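Local coordinates for fucolectin-related protein (Streptococcus pneumoniae, PDB 2WMF) that hydrolyses glycosidic bonds as the catalytic module of a family 98 glycoside hydrolase, probably cleaving blood-group carbohydrate antigens of the host, at residues D243-W248 against N291-A296; T253-T258 against N483-K488; R262-Y267 against F498-S503; F299-V304 against E510-I515. One frame throughout, in Å; residues are numbered along the deposited sequence.

Interaction 1 lies at the ends of strands 237-243 and 289-293, neighbours in the eight-stranded parallel barrel, where each runs on into a short helix. The other three tie what follows these strands to later parts of the chain. Residues 253-258 and 262-267 belong to the loop after helix 245-249, and residues 299-304 follow helix 295-298; their partners come in the order 483-488, 498-503 and 510-515. The centres of interactions 2, 3 and 4 lie about 12 to 15 Å from that of interaction 1. Interactions 3 and 4 meet where Met264, Arg265 and Phe498 pack on Glu510 and Leu511 of helix 506-517. Each outer contact binds parts over 200 residues apart to one end of the barrel.

Interaction 1. Residues D243-W248 against N291-A296; sequences DTWKWW and NFECAA
Asp243 and Glu293 form a parallel bridge between strands 237-243 and 289-293, the seventh and eighth strands of the (beta/alpha)8 barrel, with both side chains on the same face of the sheet. Asp243 CG lies anti to the backbone N (chi1 -175°), which brings OD1 within 3.3 Å of Glu293 CB. The same OD1 accepts from Trp245 N above the carboxylate plane, a capping bond at the entry to helix 245-249. OD2 is held by Thr214 OG1 and by a water that also donates to Glu293 OE1, so the two carboxylates are joined through solvent rather than directly.

Thr244 then carries the direct hydrogen bonds. Its N gives a nearly straight bond to Glu293 O (2.8 Å, 170°), and its OG1 accepts from Cys294 N at 3.1 Å. A hydroxyl suits this buried place because it can accept and donate at once, its second bond going to Tyr267 O. The peptide bond before Cys294 is cis, and Cys294 itself is the N-cap of helix 295-298.

Trp245 comes next. Cys294 CB is 3.7 Å from Trp245 NE1, and SG, 5.0 Å from the centroid of the five-membered ring, makes an oblique sulfur-aromatic contact. In the ring plane, at the edge, lies a second water, which accepts from Trp245 NE1 at 3.3 Å and donates to Glu293 OE1 at 2.7 Å.

Interaction 2. Residues T253-T258 against N483-K488; sequences TNTFET and NYRTDK
Arg485 reaches across to Thr255 and Phe256, joining two loops: one follows helix 245-249, the other leads from strand 477-482 to helix 489-493. From CB, which points toward the other loop, the chain runs extended and bends at chi3 (76°). CD lies 3.9 Å from Thr255 CG2, and NE is nearly as close. Farther on, Phe256 CE2 sits 3.7 Å above one face of the guanidinium, toward its rim, with ring and guanidinium planes 80° apart. NH1 comes 3.8 Å from Phe256 CZ. The polar end of the arginine turns to His465. Thr255 CG2 also covers the centre of the Phe256 ring, so one methyl packs on both larger groups. Elsewhere, Asn254 OD1 touches Lys488 CB at 3.3 Å, while Asn254 ND2 bonds Thr489 OG1. One water bonds Asn254 OD1, Thr255 OG1 and Lys488 N; another joins Thr255 OG1 to Lys488 NZ, whose salt bridge is with Glu272. With no direct hydrogen bond across, the join rests on arginine packing and bridging water.

Interaction 3. Residues R262-Y267 against F498-S503; sequences RDMRSY and FDASKS
Met264 and Phe498 make the tight part of this contact, between the loop after helix 245-249 and the turn before helix 506-517. Met264 N donates to Phe498 O at 2.8 Å, and the flexible methionine chain folds round that carbonyl: CG is 3.2 Å from the oxygen, and a bend at chi3 (-77°) brings CE to 3.4 Å from Asp499 O. Phe498 CD2 lies over the centre of one face of the Arg265 guanidinium, 3.5 Å above its plane. That group is held from turning by Asp263, which it grips side-on: NE bonds OD1 and NH2 bonds OD2, both in the guanidinium plane. NH1 adds bonds to the carbonyls of Met491 and Leu494. Toward solvent the two segments are joined by water. The exposed carboxylate of Asp499 takes bonds from two waters, one shared with Arg262 O and the other with Asp263 OD2 and Phe498 N. Asp263 OD1 also accepts from Arg265 N with its anti lone pair, which makes an Asx turn stiffened by a salt bridge.

Interaction 4. Residues F299-V304 against E510-I515; sequences FMTNDV and ELANWI
Thr301 and Asn302 both bond to helix 506-517, Thr301 by its hydroxyl and Asn302 by its amide nitrogen. Thr301 OG1, placed between the backbone N and carbonyl carbon (chi1 67°), gives its proton to Ala512 O at 2.9 Å. Its methyl CG2 meanwhile rests on Ala512 CB at 3.6 Å; the small alanine permits this close approach, and Ile515 CG2 packs beside the hydroxyl. Asn302 ND2 sends a straight bond to Asn513 OD1 (3.0 Å, 171°), the two amides being nearly coplanar, and has Ser516 OG of the same helix as a second partner. A water donates to both Asn302 OD1 and Asn513 OD1, the latter thus accepting from amide and water. Farther out, a type I' turn from Thr301 to Val304 presents the two residues, with left-handed backbone angles at Asn302 and Asp303 that asparagine and aspartate tolerate well. Asn57 in turn bonds Met300 O and Asp303 N, steadying the turn. Hydroxyl-carbonyl and amide-amide bonds, backed by small aliphatic contacts, fix how this hairpin sits on the helix.

Interaction 1. Residues D243-W248 against N291-A296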
loop_
_atom_site.group_PDB
_atom_site.type_symbol
_atom_site.label_atom_id
_atom_site.label_comp_id
_atom_site.label_asym_id
_atom_site.label_seq_id
_atom_site.Cartn_x
_atom_site.Cartn_y
_atom_site.Cartn_z
ATOM N N ASP A 243 1.315 0.065 6.995
ATOM C CA ASP A 243 1.627 0.485 8.369
ATOM C C ASP A 243 2.945 -0.105 8.859
ATOM O O ASP A 243 3.033 -1.312 9.091
ATOM C CB ASP A 243 0.480 0.132 9.324
ATOM C CG ASP A 243 0.693 0.654 10.735
ATOM O OD1 ASP A 243 1.668 1.402 10.956
ATOM O OD2 ASP A 243 -0.181 0.334 11.580
ATOM N N THR A 244 3.925 0.759 9.074
ATOM C CA THR A 244 5.275 0.306 9.515
ATOM C C THR A 244 5.278 -0.118 11.005
ATOM O O THR A 244 6.249 -0.715 11.465
ATOM C CB THR A 244 6.352 1.344 9.267
ATOM O OG1 THR A 244 6.069 2.521 10.016
ATOM C CG2 THR A 244 6.467 1.688 7.722
ATOM N N TRP A 245 4.178 0.157 11.722
ATOM C CA TRP A 245 3.981 -0.437 13.057
ATOM C C TRP A 245 3.994 -1.971 12.982
ATOM O O TRP A 245 4.221 -2.641 14.001
ATOM C CB TRP A 245 2.673 0.035 13.715
ATOM C CG TRP A 245 2.711 1.348 14.434
ATOM C CD1 TRP A 245 2.235 2.552 13.998
ATOM C CD2 TRP A 245 3.194 1.570 15.764
ATOM N NE1 TRP A 245 2.413 3.509 14.957
ATOM C CE2 TRP A 245 2.968 2.936 16.070
ATOM C CE3 TRP A 245 3.771 0.756 16.729
ATOM C CZ2 TRP A 245 3.354 3.516 17.293
ATOM C CZ3 TRP A 245 4.135 1.326 17.964
ATOM C CH2 TRP A 245 3.934 2.702 18.213
ATOM N N LYS A 246 3.746 -2.553 11.800
ATOM C CA LYS A 246 3.895 -4.035 11.673
ATOM C C LYS A 246 5.286 -4.493 12.175
ATOM O O LYS A 246 5.426 -5.624 12.728
ATOM C CB LYS A 246 3.620 -4.531 10.257
ATOM C CG LYS A 246 4.725 -4.282 9.211
ATOM C CD LYS A 246 4.450 -4.992 7.895
ATOM C CE LYS A 246 3.167 -4.553 7.225
ATOM N NZ LYS A 246 3.094 -3.103 6.877
ATOM N N TRP A 247 6.292 -3.658 11.934
ATOM C CA TRP A 247 7.669 -4.009 12.273
ATOM C C TRP A 247 7.780 -4.197 13.813
ATOM O O TRP A 247 8.397 -5.163 14.314
ATOM C CB TRP A 247 8.661 -2.967 11.725
ATOM C CG TRP A 247 10.051 -3.464 11.472
ATOM C CD1 TRP A 247 11.132 -3.229 12.237
ATOM C CD2 TRP A 247 10.511 -4.228 10.351
ATOM N NE1 TRP A 247 12.271 -3.796 11.682
ATOM C CE2 TRP A 247 11.898 -4.455 10.533
ATOM C CE3 TRP A 247 9.891 -4.733 9.195
ATOM C CZ2 TRP A 247 12.672 -5.135 9.581
ATOM C CZ3 TRP A 247 10.664 -5.426 8.277
ATOM C CH2 TRP A 247 12.020 -5.634 8.476
ATOM N N TRP A 248 7.139 -3.293 14.544
ATOM C CA TRP A 248 7.015 -3.351 16.034
ATOM C C TRP A 248 6.182 -4.554 16.463
ATOM O O TRP A 248 6.555 -5.279 17.386
ATOM C CB TRP A 248 6.375 -2.060 16.530
ATOM C CG TRP A 248 6.224 -1.972 18.022
ATOM C CD1 TRP A 248 7.153 -1.524 18.927
ATOM C CD2 TRP A 248 5.068 -2.329 18.761
ATOM N NE1 TRP A 248 6.626 -1.595 20.201
ATOM C CE2 TRP A 248 5.345 -2.074 20.119
ATOM C CE3 TRP A 248 3.806 -2.827 18.412
ATOM C CZ2 TRP A 248 4.427 -2.310 21.123
ATOM C CZ3 TRP A 248 2.880 -3.052 19.429
ATOM C CH2 TRP A 248 3.210 -2.804 20.775
ATOM N N ASN A 291 -2.268 5.025 1.587
ATOM C CA ASN A 291 -2.153 5.720 2.841
ATOM C C ASN A 291 -1.072 5.012 3.670
ATOM O O ASN A 291 -0.726 3.894 3.344
ATOM C CB ASN A 291 -3.523 5.706 3.570
ATOM C CG ASN A 291 -3.700 6.813 4.605
ATOM O OD1 ASN A 291 -2.768 7.533 4.997
ATOM N ND2 ASN A 291 -4.969 6.959 5.049
ATOM N N PHE A 292 -0.570 5.666 4.720
ATOM C CA PHE A 292 0.621 5.205 5.434
ATOM C C PHE A 292 0.620 5.583 6.905
ATOM O O PHE A 292 0.139 6.663 7.281
ATOM C CB PHE A 292 1.902 5.787 4.810
ATOM C CG PHE A 292 2.027 5.433 3.371
ATOM C CD1 PHE A 292 2.657 4.255 2.981
ATOM C CD2 PHE A 292 1.403 6.217 2.405
ATOM C CE1 PHE A 292 2.721 3.888 1.646
ATOM C CE2 PHE A 292 1.441 5.855 1.044
ATOM C CZ PHE A 292 2.081 4.665 0.678
ATOM N N GLU A 293 1.195 4.691 7.700
ATOM C CA GLU A 293 1.662 4.991 9.054
ATOM C C GLU A 293 2.984 4.252 9.224
ATOM O O GLU A 293 3.301 3.395 8.430
ATOM C CB GLU A 293 0.664 4.445 10.097
ATOM C CG GLU A 293 -0.718 5.017 10.053
ATOM C CD GLU A 293 -1.626 4.569 11.228
ATOM O OE1 GLU A 293 -1.119 4.430 12.377
ATOM O OE2 GLU A 293 -2.843 4.358 10.989
ATOM N N CYS A 294 3.772 4.549 10.257
ATOM C CA CYS A 294 3.674 5.722 11.156
ATOM C C CYS A 294 4.378 6.946 10.536
ATOM O O CYS A 294 5.560 6.874 10.159
ATOM C CB CYS A 294 4.374 5.400 12.463
ATOM S SG CYS A 294 4.464 6.800 13.633
ATOM N N ALA A 295 3.633 8.059 10.457
ATOM C CA ALA A 295 3.998 9.275 9.723
ATOM C C ALA A 295 5.278 9.925 10.176
ATOM O O ALA A 295 5.921 10.619 9.398
ATOM C CB ALA A 295 2.839 10.297 9.808
ATOM N N ALA A 296 5.702 9.642 11.421
ATOM C CA ALA A 296 7.007 10.116 11.852
ATOM C C ALA A 296 8.129 9.552 11.011
ATOM O O ALA A 296 9.188 10.207 10.861
ATOM C CB ALA A 296 7.277 9.860 13.370
HETATM O O HOH W 1 -1.424 1.877 13.340
HETATM O O HOH W 2 0.877 5.959 13.426
#

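Interaction 2. Residues T253-T258 against N483-K488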
loop_
_atom_site.group_PDB
_atom_site.type_symbol
_atom_site.label_atom_id
_atom_site.label_comp_id
_atom_site.label_asym_id
_atom_site.label_seq_id
_atom_site.Cartn_x
_atom_site.Cartn_y
_atom_site.Cartn_z
ATOM N N THR A 253 13.621 -5.104 14.915
ATOM C CA THR A 253 14.411 -3.927 15.305
ATOM C C THR A 253 15.263 -3.437 14.121
ATOM O O THR A 253 14.731 -3.238 13.029
ATOM C CB THR A 253 15.181 -4.205 16.610
ATOM O OG1 THR A 253 15.984 -5.378 16.450
ATOM C CG2 THR A 253 14.186 -4.371 17.743
ATOM N N ASN A 254 16.579 -3.315 14.273
ATOM C CA ASN A 254 17.431 -2.977 13.128
ATOM C C ASN A 254 17.311 -4.036 12.039
ATOM O O ASN A 254 17.047 -5.218 12.326
ATOM C CB ASN A 254 18.879 -2.838 13.593
ATOM C CG ASN A 254 19.752 -2.082 12.615
ATOM O OD1 ASN A 254 19.276 -1.576 11.595
ATOM N ND2 ASN A 254 21.044 -2.018 12.916
ATOM N N THR A 255 17.536 -3.671 10.785
ATOM C CA THR A 255 17.356 -4.637 9.699
ATOM C C THR A 255 18.190 -5.913 9.964
ATOM O O THR A 255 19.403 -5.834 10.206
ATOM C CB THR A 255 17.764 -4.031 8.334
ATOM O OG1 THR A 255 17.411 -2.651 8.337
ATOM C CG2 THR A 255 17.069 -4.764 7.171
ATOM N N PHE A 256 17.497 -7.059 9.861
ATOM C CA PHE A 256 18.053 -8.403 10.048
ATOM C C PHE A 256 18.436 -8.796 11.494
ATOM O O PHE A 256 18.870 -9.926 11.748
ATOM C CB PHE A 256 19.243 -8.646 9.137
ATOM C CG PHE A 256 19.030 -8.206 7.693
ATOM C CD1 PHE A 256 17.959 -8.736 6.975
ATOM C CD2 PHE A 256 19.922 -7.365 7.057
ATOM C CE1 PHE A 256 17.730 -8.355 5.679
ATOM C CE2 PHE A 256 19.726 -7.012 5.727
ATOM C CZ PHE A 256 18.626 -7.516 5.029
ATOM N N GLU A 257 18.275 -7.876 12.420
ATOM C CA GLU A 257 18.733 -8.060 13.812
ATOM C C GLU A 257 17.765 -8.925 14.602
ATOM O O GLU A 257 16.539 -8.846 14.452
ATOM C CB GLU A 257 18.904 -6.692 14.473
ATOM C CG GLU A 257 19.355 -6.686 15.931
ATOM C CD GLU A 257 19.451 -5.263 16.440
ATOM O OE1 GLU A 257 18.422 -4.525 16.478
ATOM O OE2 GLU A 257 20.569 -4.887 16.811
ATOM N N THR A 258 18.326 -9.771 15.467
ATOM C CA THR A 258 17.544 -10.551 16.444
ATOM C C THR A 258 18.070 -10.256 17.863
ATOM O O THR A 258 19.191 -9.756 18.045
ATOM C CB THR A 258 17.600 -12.058 16.197
ATOM O OG1 THR A 258 18.948 -12.509 16.408
ATOM C CG2 THR A 258 17.149 -12.428 14.784
ATOM N N ASN A 483 16.316 -0.139 -4.690
ATOM C CA ASN A 483 16.615 -0.881 -3.485
ATOM C C ASN A 483 16.840 0.004 -2.256
ATOM O O ASN A 483 17.509 -0.410 -1.302
ATOM C CB ASN A 483 17.835 -1.801 -3.743
ATOM C CG ASN A 483 19.134 -1.022 -3.882
ATOM O OD1 ASN A 483 19.149 0.221 -3.875
ATOM N ND2 ASN A 483 20.225 -1.748 -4.004
ATOM N N TYR A 484 16.247 1.194 -2.236
ATOM C CA TYR A 484 16.611 2.208 -1.222
ATOM C C TYR A 484 16.360 1.657 0.193
ATOM O O TYR A 484 15.233 1.226 0.514
ATOM C CB TYR A 484 15.797 3.500 -1.398
ATOM C CG TYR A 484 16.347 4.661 -0.544
ATOM C CD1 TYR A 484 17.609 5.181 -0.769
ATOM C CD2 TYR A 484 15.609 5.187 0.497
ATOM C CE1 TYR A 484 18.126 6.158 0.014
ATOM C CE2 TYR A 484 16.123 6.216 1.297
ATOM C CZ TYR A 484 17.374 6.723 1.027
ATOM O OH TYR A 484 17.919 7.724 1.813
ATOM N N ARG A 485 17.405 1.604 1.020
ATOM C CA ARG A 485 17.255 1.218 2.405
ATOM C C ARG A 485 18.360 1.923 3.167
ATOM O O ARG A 485 19.527 1.620 2.949
ATOM C CB ARG A 485 17.361 -0.303 2.598
ATOM C CG ARG A 485 17.129 -0.729 4.062
ATOM C CD ARG A 485 17.344 -2.201 4.299
ATOM N NE ARG A 485 18.768 -2.520 4.332
ATOM C CZ ARG A 485 19.352 -3.503 3.670
ATOM N NH1 ARG A 485 18.639 -4.368 2.948
ATOM N NH2 ARG A 485 20.685 -3.646 3.754
ATOM N N THR A 486 17.984 2.804 4.079
ATOM C CA THR A 486 18.976 3.487 4.927
ATOM C C THR A 486 19.413 2.534 6.054
ATOM O O THR A 486 18.621 1.693 6.495
ATOM C CB THR A 486 18.415 4.798 5.519
ATOM O OG1 THR A 486 17.309 4.494 6.410
ATOM C CG2 THR A 486 18.024 5.765 4.424
ATOM N N ASP A 487 20.644 2.699 6.544
ATOM C CA ASP A 487 21.124 1.966 7.708
ATOM C C ASP A 487 20.484 2.561 8.980
ATOM O O ASP A 487 20.625 3.765 9.260
ATOM C CB ASP A 487 22.652 2.083 7.769
ATOM C CG ASP A 487 23.264 1.367 8.945
ATOM O OD1 ASP A 487 22.560 0.546 9.576
ATOM O OD2 ASP A 487 24.467 1.624 9.200
ATOM N N LYS A 488 19.762 1.716 9.732
ATOM C CA LYS A 488 19.045 2.154 10.929
ATOM C C LYS A 488 19.896 2.001 12.194
ATOM O O LYS A 488 19.406 2.218 13.306
ATOM C CB LYS A 488 17.762 1.337 11.115
ATOM C CG LYS A 488 16.804 1.245 9.853
ATOM C CD LYS A 488 16.405 2.634 9.395
ATOM C CE LYS A 488 15.426 2.616 8.229
ATOM N NZ LYS A 488 15.882 1.855 7.031
HETATM O O HOH W 3 19.582 -1.119 8.875
HETATM O O HOH W 4 15.300 -0.916 7.449
#

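Interaction 3. Residues R262-Y267 against F498-S503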
loop_
_atom_site.group_PDB
_atom_site.type_symbol
_atom_site.label_atom_id
_atom_site.label_comp_id
_atom_site.label_asym_id
_atom_site.label_seq_id
_atom_site.Cartn_x
_atom_site.Cartn_y
_atom_site.Cartn_z
ATOM N N ARG A 262 12.074 -4.572 21.190
ATOM C CA ARG A 262 11.384 -3.560 20.347
ATOM C C ARG A 262 11.124 -2.261 21.109
ATOM O O ARG A 262 11.025 -2.226 22.350
ATOM C CB ARG A 262 10.074 -4.094 19.804
ATOM C CG ARG A 262 8.997 -4.248 20.891
ATOM C CD ARG A 262 7.764 -4.895 20.366
ATOM N NE ARG A 262 6.815 -5.177 21.448
ATOM C CZ ARG A 262 5.563 -5.591 21.267
ATOM N NH1 ARG A 262 5.076 -5.758 20.057
ATOM N NH2 ARG A 262 4.771 -5.831 22.300
ATOM N N ASP A 263 10.988 -1.187 20.352
ATOM C CA ASP A 263 10.450 0.065 20.868
ATOM C C ASP A 263 9.944 0.920 19.698
ATOM O O ASP A 263 9.788 0.376 18.582
ATOM C CB ASP A 263 11.399 0.802 21.871
ATOM C CG ASP A 263 12.728 1.246 21.286
ATOM O OD1 ASP A 263 12.791 1.675 20.105
ATOM O OD2 ASP A 263 13.742 1.169 22.048
ATOM N N MET A 264 9.618 2.195 19.933
ATOM C CA MET A 264 9.073 3.031 18.847
ATOM C C MET A 264 10.023 3.086 17.657
ATOM O O MET A 264 9.577 3.277 16.527
ATOM C CB MET A 264 8.729 4.461 19.302
ATOM C CG MET A 264 7.526 4.535 20.198
ATOM S SD MET A 264 7.024 6.211 20.591
ATOM C CE MET A 264 8.293 6.575 21.823
ATOM N N ARG A 265 11.324 2.899 17.884
ATOM C CA ARG A 265 12.254 2.904 16.766
ATOM C C ARG A 265 11.904 1.805 15.722
ATOM O O ARG A 265 12.274 1.901 14.545
ATOM C CB ARG A 265 13.669 2.792 17.296
ATOM C CG ARG A 265 14.102 4.019 18.018
ATOM C CD ARG A 265 15.483 3.897 18.610
ATOM N NE ARG A 265 15.471 3.035 19.788
ATOM C CZ ARG A 265 16.469 2.965 20.680
ATOM N NH1 ARG A 265 17.586 3.633 20.479
ATOM N NH2 ARG A 265 16.342 2.196 21.753
ATOM N N SER A 266 11.216 0.759 16.161
ATOM C CA SER A 266 10.748 -0.296 15.262
ATOM C C SER A 266 9.840 0.238 14.161
ATOM O O SER A 266 9.893 -0.237 13.012
ATOM C CB SER A 266 10.080 -1.442 16.053
ATOM O OG SER A 266 10.958 -2.012 17.030
ATOM N N TYR A 267 9.003 1.235 14.458
ATOM C CA TYR A 267 8.134 1.734 13.380
ATOM C C TYR A 267 8.890 2.594 12.366
ATOM O O TYR A 267 8.345 2.958 11.306
ATOM C CB TYR A 267 6.880 2.436 13.902
ATOM C CG TYR A 267 7.012 3.744 14.653
ATOM C CD1 TYR A 267 7.710 4.836 14.129
ATOM C CD2 TYR A 267 6.283 3.950 15.851
ATOM C CE1 TYR A 267 7.762 6.063 14.827
ATOM C CE2 TYR A 267 6.319 5.180 16.539
ATOM C CZ TYR A 267 7.056 6.230 16.041
ATOM O OH TYR A 267 7.036 7.451 16.707
ATOM N N PHE A 498 12.397 4.786 24.520
ATOM C CA PHE A 498 11.518 5.001 23.355
ATOM C C PHE A 498 10.377 3.979 23.329
ATOM O O PHE A 498 9.805 3.707 22.275
ATOM C CB PHE A 498 12.311 4.946 22.037
ATOM C CG PHE A 498 13.383 5.966 21.957
ATOM C CD1 PHE A 498 13.058 7.303 21.762
ATOM C CD2 PHE A 498 14.716 5.632 22.223
ATOM C CE1 PHE A 498 14.051 8.276 21.734
ATOM C CE2 PHE A 498 15.727 6.617 22.166
ATOM C CZ PHE A 498 15.388 7.917 21.946
ATOM N N ASP A 499 10.004 3.434 24.488
ATOM C CA ASP A 499 8.926 2.440 24.535
ATOM C C ASP A 499 7.618 3.003 23.965
ATOM O O ASP A 499 7.335 4.209 24.097
ATOM C CB ASP A 499 8.703 1.985 25.957
ATOM C CG ASP A 499 9.811 1.065 26.465
ATOM O OD1 ASP A 499 9.635 0.632 27.641
ATOM O OD2 ASP A 499 10.809 0.781 25.732
ATOM N N ALA A 500 6.857 2.128 23.311
ATOM C CA ALA A 500 5.567 2.481 22.700
ATOM C C ALA A 500 4.556 2.973 23.738
ATOM O O ALA A 500 3.610 3.686 23.392
ATOM C CB ALA A 500 5.003 1.286 21.905
ATOM N N SER A 501 4.804 2.694 25.025
ATOM C CA SER A 501 3.977 3.302 26.073
ATOM C C SER A 501 4.120 4.848 26.093
ATOM O O SER A 501 3.299 5.535 26.719
ATOM C CB SER A 501 4.287 2.725 27.444
ATOM O OG SER A 501 5.571 3.105 27.826
ATOM N N LYS A 502 5.147 5.376 25.409
ATOM C CA LYS A 502 5.340 6.816 25.306
ATOM C C LYS A 502 4.862 7.393 23.965
ATOM O O LYS A 502 5.200 8.545 23.630
ATOM C CB LYS A 502 6.812 7.166 25.513
ATOM C CG LYS A 502 7.430 6.633 26.800
ATOM C CD LYS A 502 6.689 7.085 28.010
ATOM C CE LYS A 502 7.416 6.640 29.297
ATOM N NZ LYS A 502 6.454 6.883 30.429
ATOM N N SER A 503 4.101 6.601 23.204
ATOM C CA SER A 503 3.370 7.138 22.045
ATOM C C SER A 503 2.551 8.356 22.509
ATOM O O SER A 503 1.955 8.334 23.601
ATOM C CB SER A 503 2.384 6.121 21.454
ATOM O OG SER A 503 3.010 4.997 20.902
HETATM O O HOH W 5 11.601 -1.756 25.126
HETATM O O HOH W 6 13.133 1.991 24.687
#

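Interaction 4. Residues F299-V304 against E510-I515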
loop_
_atom_site.group_PDB
_atom_site.type_symbol
_atom_site.label_atom_id
_atom_site.label_comp_id
_atom_site.label_asym_id
_atom_site.label_seq_id
_atom_site.Cartn_x
_atom_site.Cartn_y
_atom_site.Cartn_z
ATOM N N PHE A 299 6.289 9.972 6.588
ATOM C CA PHE A 299 5.916 11.264 6.008
ATOM C C PHE A 299 6.846 12.402 6.367
ATOM O O PHE A 299 7.646 12.814 5.542
ATOM C CB PHE A 299 4.440 11.596 6.328
ATOM C CG PHE A 299 3.935 12.878 5.700
ATOM C CD1 PHE A 299 4.337 13.276 4.397
ATOM C CD2 PHE A 299 3.033 13.674 6.398
ATOM C CE1 PHE A 299 3.859 14.451 3.835
ATOM C CE2 PHE A 299 2.554 14.850 5.848
ATOM C CZ PHE A 299 2.967 15.234 4.559
ATOM N N MET A 300 6.804 12.867 7.623
ATOM C CA MET A 300 7.425 14.177 7.946
ATOM C C MET A 300 7.481 14.338 9.478
ATOM O O MET A 300 6.575 13.936 10.181
ATOM C CB MET A 300 6.564 15.296 7.317
ATOM C CG MET A 300 7.146 16.616 7.169
ATOM S SD MET A 300 6.059 17.714 6.166
ATOM C CE MET A 300 4.628 17.898 7.198
ATOM N N THR A 301 8.555 14.966 9.959
ATOM C CA THR A 301 8.593 15.521 11.302
ATOM C C THR A 301 9.207 16.918 11.183
ATOM O O THR A 301 10.116 17.178 10.352
ATOM C CB THR A 301 9.388 14.660 12.333
ATOM O OG1 THR A 301 10.773 14.658 11.986
ATOM C CG2 THR A 301 8.773 13.166 12.425
ATOM N N ASN A 302 8.699 17.813 12.005
ATOM C CA ASN A 302 9.154 19.223 12.029
ATOM C C ASN A 302 9.151 19.855 10.622
ATOM O O ASN A 302 10.019 20.679 10.262
ATOM C CB ASN A 302 10.535 19.310 12.686
ATOM C CG ASN A 302 10.493 18.928 14.136
ATOM O OD1 ASN A 302 9.479 19.146 14.817
ATOM N ND2 ASN A 302 11.570 18.306 14.617
ATOM N N ASP A 303 8.127 19.475 9.841
ATOM C CA ASP A 303 7.959 19.896 8.450
ATOM C C ASP A 303 9.113 19.536 7.503
ATOM O O ASP A 303 9.229 20.067 6.403
ATOM C CB ASP A 303 7.648 21.412 8.401
ATOM C CG ASP A 303 6.186 21.739 8.708
ATOM O OD1 ASP A 303 5.333 20.831 8.709
ATOM O OD2 ASP A 303 5.872 22.936 8.926
ATOM N N VAL A 304 9.920 18.550 7.914
ATOM C CA VAL A 304 10.992 18.005 7.100
ATOM C C VAL A 304 10.602 16.606 6.598
ATOM O O VAL A 304 10.499 15.667 7.394
ATOM C CB VAL A 304 12.292 17.868 7.900
ATOM C CG1 VAL A 304 13.446 17.344 7.006
ATOM C CG2 VAL A 304 12.648 19.248 8.532
ATOM N N GLU A 510 10.925 13.436 21.026
ATOM C CA GLU A 510 12.396 13.352 20.979
ATOM C C GLU A 510 12.863 12.542 19.788
ATOM O O GLU A 510 13.778 12.964 19.035
ATOM C CB GLU A 510 13.025 12.812 22.302
ATOM C CG GLU A 510 14.554 12.532 22.151
ATOM C CD GLU A 510 15.211 11.767 23.320
ATOM O OE1 GLU A 510 16.396 11.358 23.157
ATOM O OE2 GLU A 510 14.544 11.543 24.362
ATOM N N LEU A 511 12.228 11.374 19.587
ATOM C CA LEU A 511 12.550 10.544 18.427
ATOM C C LEU A 511 12.299 11.303 17.117
ATOM O O LEU A 511 13.129 11.282 16.209
ATOM C CB LEU A 511 11.753 9.234 18.438
ATOM C CG LEU A 511 12.000 8.255 17.299
ATOM C CD1 LEU A 511 13.517 7.924 17.150
ATOM C CD2 LEU A 511 11.126 6.972 17.437
ATOM N N ALA A 512 11.151 11.991 17.072
ATOM C CA ALA A 512 10.757 12.774 15.852
ATOM C C ALA A 512 11.795 13.907 15.591
ATOM O O ALA A 512 12.160 14.214 14.443
ATOM C CB ALA A 512 9.347 13.344 15.998
ATOM N N ASN A 513 12.254 14.537 16.666
ATOM C CA ASN A 513 13.228 15.605 16.564
ATOM C C ASN A 513 14.563 15.053 16.032
ATOM O O ASN A 513 15.187 15.617 15.117
ATOM C CB ASN A 513 13.397 16.293 17.941
ATOM C CG ASN A 513 12.191 17.126 18.362
ATOM O OD1 ASN A 513 11.368 17.549 17.533
ATOM N ND2 ASN A 513 12.075 17.359 19.678
ATOM N N TRP A 514 14.996 13.911 16.592
ATOM C CA TRP A 514 16.210 13.256 16.138
ATOM C C TRP A 514 16.088 12.928 14.640
ATOM O O TRP A 514 17.038 13.107 13.851
ATOM C CB TRP A 514 16.463 11.983 16.976
ATOM C CG TRP A 514 17.756 11.333 16.635
ATOM C CD1 TRP A 514 18.974 11.604 17.213
ATOM C CD2 TRP A 514 17.996 10.361 15.620
ATOM N NE1 TRP A 514 19.954 10.859 16.632
ATOM C CE2 TRP A 514 19.399 10.075 15.650
ATOM C CE3 TRP A 514 17.181 9.681 14.693
ATOM C CZ2 TRP A 514 19.988 9.177 14.789
ATOM C CZ3 TRP A 514 17.789 8.794 13.820
ATOM C CH2 TRP A 514 19.180 8.545 13.875
ATOM N N ILE A 515 14.937 12.397 14.251
ATOM C CA ILE A 515 14.695 12.059 12.839
ATOM C C ILE A 515 14.910 13.281 11.964
ATOM O O ILE A 515 15.551 13.197 10.913
ATOM C CB ILE A 515 13.255 11.432 12.650
ATOM C CG1 ILE A 515 13.276 9.962 13.123
ATOM C CG2 ILE A 515 12.786 11.530 11.177
ATOM C CD1 ILE A 515 11.833 9.294 13.231
HETATM O O HOH W 7 8.676 16.865 16.666
#